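PDB 2RA8: uncharacterized protein Q64V53_BACFR from Bacteroides fragilis, which is of unknown function but joins a WGR domain, a type of module often linked to nucleic-acid binding, to a leucine-rich-repeat domain. Local coordinates for residues A[242-248]-A[271-277]. Numbering follows the deposited sequence.
Sequences FRPLFSK and MFLESDI
Phe246 drives the edge of its ring into the face of Phe272 within the leucine-rich-repeat domain, where the loop between strands 223-227 and 256-260, with its short 3-10 turn 243-245, packs against helix 265-274 and the residues that follow. The two rings form a T-shaped pair, planes 82° apart, with Phe246 CE1 over the centre of the Phe272 ring and 3.7 Å from its CG. Selenomethionine Met271 closes over a face of Phe246: its CB sits 3.8 Å from the ring centroid in a CH-pi contact, while SE makes an oblique Met-aromatic approach. Leu257 and Ile259 of the parallel strand 256-260 also touch the Phe246 side chain, so this side of the interface belongs to the hydrophobic layer between sheet and helices. Ile277 adds its CG2 branch, 3.9 Å from Phe246 CA.

Toward solvent the contact becomes polar, and on the Arg243 side looser. Arg243 runs across Met271, whose CG lies over the guanidinium face; the bend at chi3 brings NE and NH2 round to Glu274 OE2 in a salt bridge whose hydrogen bonds are weak, NH2 to OE2 being 3.3 Å. The stronger partner of Arg243 is Glu270, one turn back on the same helix. The other end is polar but close: Asp276 takes Lys248 with both oxygens, OD1 from the backbone N and OD2 from NZ at 2.9 Å, each donor lying above the carboxylate plane. A water bridges OD2 to Ser247 OG.

Between these zones lies Ser275, whose hydroxyl, anti to its own backbone N (chi1 180°), accepts from Ile277 N in an ST turn. Ser275 OG also donates to the O of Phe246, the central residue of an inverse gamma turn, at 2.6 Å and from 54° out of the carbonyl plane.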
loop_
_atom_site.group_PDB
_atom_site.type_symbol
_atom_site.label_atom_id
_atom_site.label_comp_id
_atom_site.label_asym_id
_atom_site.label_seq_id
_atom_site.Cartn_x
_atom_site.Cartn_y
_atom_site.Cartn_z
ATOM N N PHE A 242 -10.369 -20.120 -20.850
ATOM C CA PHE A 242 -11.050 -18.837 -20.734
ATOM C C PHE A 242 -11.804 -18.423 -21.989
ATOM O O PHE A 242 -12.800 -17.699 -21.920
ATOM C CB PHE A 242 -10.032 -17.749 -20.378
ATOM C CG PHE A 242 -9.305 -17.996 -19.085
ATOM C CD1 PHE A 242 -9.987 -17.985 -17.872
ATOM C CD2 PHE A 242 -7.939 -18.229 -19.079
ATOM C CE1 PHE A 242 -9.308 -18.203 -16.674
ATOM C CE2 PHE A 242 -7.262 -18.444 -17.893
ATOM C CZ PHE A 242 -7.949 -18.431 -16.688
ATOM N N ARG A 243 -11.355 -18.914 -23.138
ATOM C CA ARG A 243 -11.957 -18.542 -24.405
ATOM C C ARG A 243 -13.472 -18.563 -24.482
ATOM O O ARG A 243 -14.075 -17.609 -24.963
ATOM C CB ARG A 243 -11.348 -19.387 -25.545
ATOM C CG ARG A 243 -9.871 -19.063 -25.834
ATOM C CD ARG A 243 -9.337 -19.808 -27.071
ATOM N NE ARG A 243 -8.668 -18.896 -28.003
ATOM C CZ ARG A 243 -7.378 -18.575 -27.958
ATOM N NH1 ARG A 243 -6.591 -19.094 -27.026
ATOM N NH2 ARG A 243 -6.874 -17.723 -28.841
ATOM N N PRO A 244 -14.123 -19.640 -24.016
ATOM C CA PRO A 244 -15.592 -19.657 -24.093
ATOM C C PRO A 244 -16.295 -18.530 -23.351
ATOM O O PRO A 244 -17.471 -18.254 -23.610
ATOM C CB PRO A 244 -15.951 -21.030 -23.535
ATOM C CG PRO A 244 -14.780 -21.872 -23.954
ATOM C CD PRO A 244 -13.605 -20.964 -23.634
ATOM N N LEU A 245 -15.582 -17.877 -22.430
ATOM C CA LEU A 245 -16.137 -16.759 -21.657
ATOM C C LEU A 245 -16.375 -15.546 -22.522
ATOM O O LEU A 245 -17.238 -14.719 -22.233
ATOM C CB LEU A 245 -15.183 -16.357 -20.525
ATOM C CG LEU A 245 -14.972 -17.351 -19.388
ATOM C CD1 LEU A 245 -13.719 -16.977 -18.604
ATOM C CD2 LEU A 245 -16.188 -17.347 -18.481
ATOM N N PHE A 246 -15.592 -15.433 -23.589
ATOM C CA PHE A 246 -15.698 -14.310 -24.508
ATOM C C PHE A 246 -16.853 -14.526 -25.477
ATOM O O PHE A 246 -16.653 -14.631 -26.687
ATOM C CB PHE A 246 -14.379 -14.156 -25.284
ATOM C CG PHE A 246 -13.204 -13.724 -24.427
ATOM C CD1 PHE A 246 -12.671 -12.443 -24.557
ATOM C CD2 PHE A 246 -12.620 -14.603 -23.524
ATOM C CE1 PHE A 246 -11.563 -12.044 -23.794
ATOM C CE2 PHE A 246 -11.514 -14.213 -22.761
ATOM C CZ PHE A 246 -10.989 -12.936 -22.902
ATOM N N SER A 247 -18.071 -14.578 -24.948
ATOM C CA SER A 247 -19.252 -14.807 -25.772
ATOM C C SER A 247 -20.413 -13.920 -25.412
ATOM O O SER A 247 -20.880 -13.927 -24.271
ATOM C CB SER A 247 -19.681 -16.273 -25.647
ATOM O OG SER A 247 -21.009 -16.457 -26.107
ATOM N N LYS A 248 -20.901 -13.150 -26.379
ATOM C CA LYS A 248 -22.027 -12.269 -26.116
ATOM C C LYS A 248 -23.255 -13.071 -25.734
ATOM O O LYS A 248 -24.077 -12.623 -24.932
ATOM C CB LYS A 248 -22.332 -11.386 -27.338
ATOM C CG LYS A 248 -22.822 -12.124 -28.574
ATOM C CD LYS A 248 -23.192 -11.122 -29.665
ATOM C CE LYS A 248 -23.897 -11.789 -30.837
ATOM N NZ LYS A 248 -23.083 -12.878 -31.440
HETATM N N MSE A 271 -7.706 -12.962 -27.603
HETATM C CA MSE A 271 -9.053 -13.424 -27.282
HETATM C C MSE A 271 -10.053 -12.319 -27.422
HETATM O O MSE A 271 -11.127 -12.509 -28.000
HETATM C CB MSE A 271 -9.104 -13.963 -25.859
HETATM C CG MSE A 271 -8.220 -15.163 -25.655
HETATM SE SE MSE A 271 -8.445 -15.954 -23.914
HETATM C CE MSE A 271 -7.036 -17.254 -24.024
ATOM N N PHE A 272 -9.711 -11.150 -26.885
ATOM C CA PHE A 272 -10.594 -10.000 -26.976
ATOM C C PHE A 272 -10.867 -9.656 -28.418
ATOM O O PHE A 272 -12.020 -9.615 -28.850
ATOM C CB PHE A 272 -9.973 -8.778 -26.274
ATOM C CG PHE A 272 -10.257 -8.709 -24.796
ATOM C CD1 PHE A 272 -11.506 -8.310 -24.330
ATOM C CD2 PHE A 272 -9.282 -9.055 -23.870
ATOM C CE1 PHE A 272 -11.771 -8.258 -22.964
ATOM C CE2 PHE A 272 -9.547 -9.004 -22.506
ATOM C CZ PHE A 272 -10.791 -8.606 -22.060
ATOM N N LEU A 273 -9.800 -9.429 -29.179
ATOM C CA LEU A 273 -9.924 -9.031 -30.579
ATOM C C LEU A 273 -10.708 -9.955 -31.464
ATOM O O LEU A 273 -11.399 -9.496 -32.369
ATOM C CB LEU A 273 -8.536 -8.795 -31.190
ATOM C CG LEU A 273 -7.703 -7.678 -30.536
ATOM C CD1 LEU A 273 -6.324 -7.625 -31.154
ATOM C CD2 LEU A 273 -8.403 -6.346 -30.703
ATOM N N GLU A 274 -10.632 -11.256 -31.207
ATOM C CA GLU A 274 -11.342 -12.231 -32.030
ATOM C C GLU A 274 -12.716 -12.592 -31.531
ATOM O O GLU A 274 -13.426 -13.360 -32.181
ATOM C CB GLU A 274 -10.526 -13.512 -32.132
ATOM C CG GLU A 274 -10.260 -14.154 -30.784
ATOM C CD GLU A 274 -9.360 -15.369 -30.877
ATOM O OE1 GLU A 274 -8.410 -15.351 -31.690
ATOM O OE2 GLU A 274 -9.592 -16.335 -30.122
ATOM N N SER A 275 -13.109 -12.039 -30.387
ATOM C CA SER A 275 -14.402 -12.354 -29.784
ATOM C C SER A 275 -15.587 -11.554 -30.279
ATOM O O SER A 275 -15.447 -10.423 -30.754
ATOM C CB SER A 275 -14.301 -12.200 -28.262
ATOM O OG SER A 275 -15.535 -12.492 -27.628
ATOM N N ASP A 276 -16.775 -12.140 -30.156
ATOM C CA ASP A 276 -17.985 -11.458 -30.577
ATOM C C ASP A 276 -18.526 -10.629 -29.437
ATOM O O ASP A 276 -19.475 -9.871 -29.611
ATOM C CB ASP A 276 -19.036 -12.474 -31.054
ATOM C CG ASP A 276 -19.621 -13.297 -29.921
ATOM O OD1 ASP A 276 -19.029 -13.331 -28.822
ATOM O OD2 ASP A 276 -20.680 -13.920 -30.142
ATOM N N ILE A 277 -17.916 -10.757 -28.262
ATOM C CA ILE A 277 -18.360 -9.993 -27.101
ATOM C C ILE A 277 -17.760 -8.599 -27.105
ATOM O O ILE A 277 -18.376 -7.653 -26.610
ATOM C CB ILE A 277 -18.003 -10.729 -25.758
ATOM C CG1 ILE A 277 -18.800 -10.117 -24.594
ATOM C CG2 ILE A 277 -16.500 -10.612 -25.459
ATOM C CD1 ILE A 277 -18.826 -10.986 -23.337
HETATM O O HOH W 1 -16.702 -14.996 -29.403
HETATM O O HOH W 2 -21.729 -15.652 -28.468
#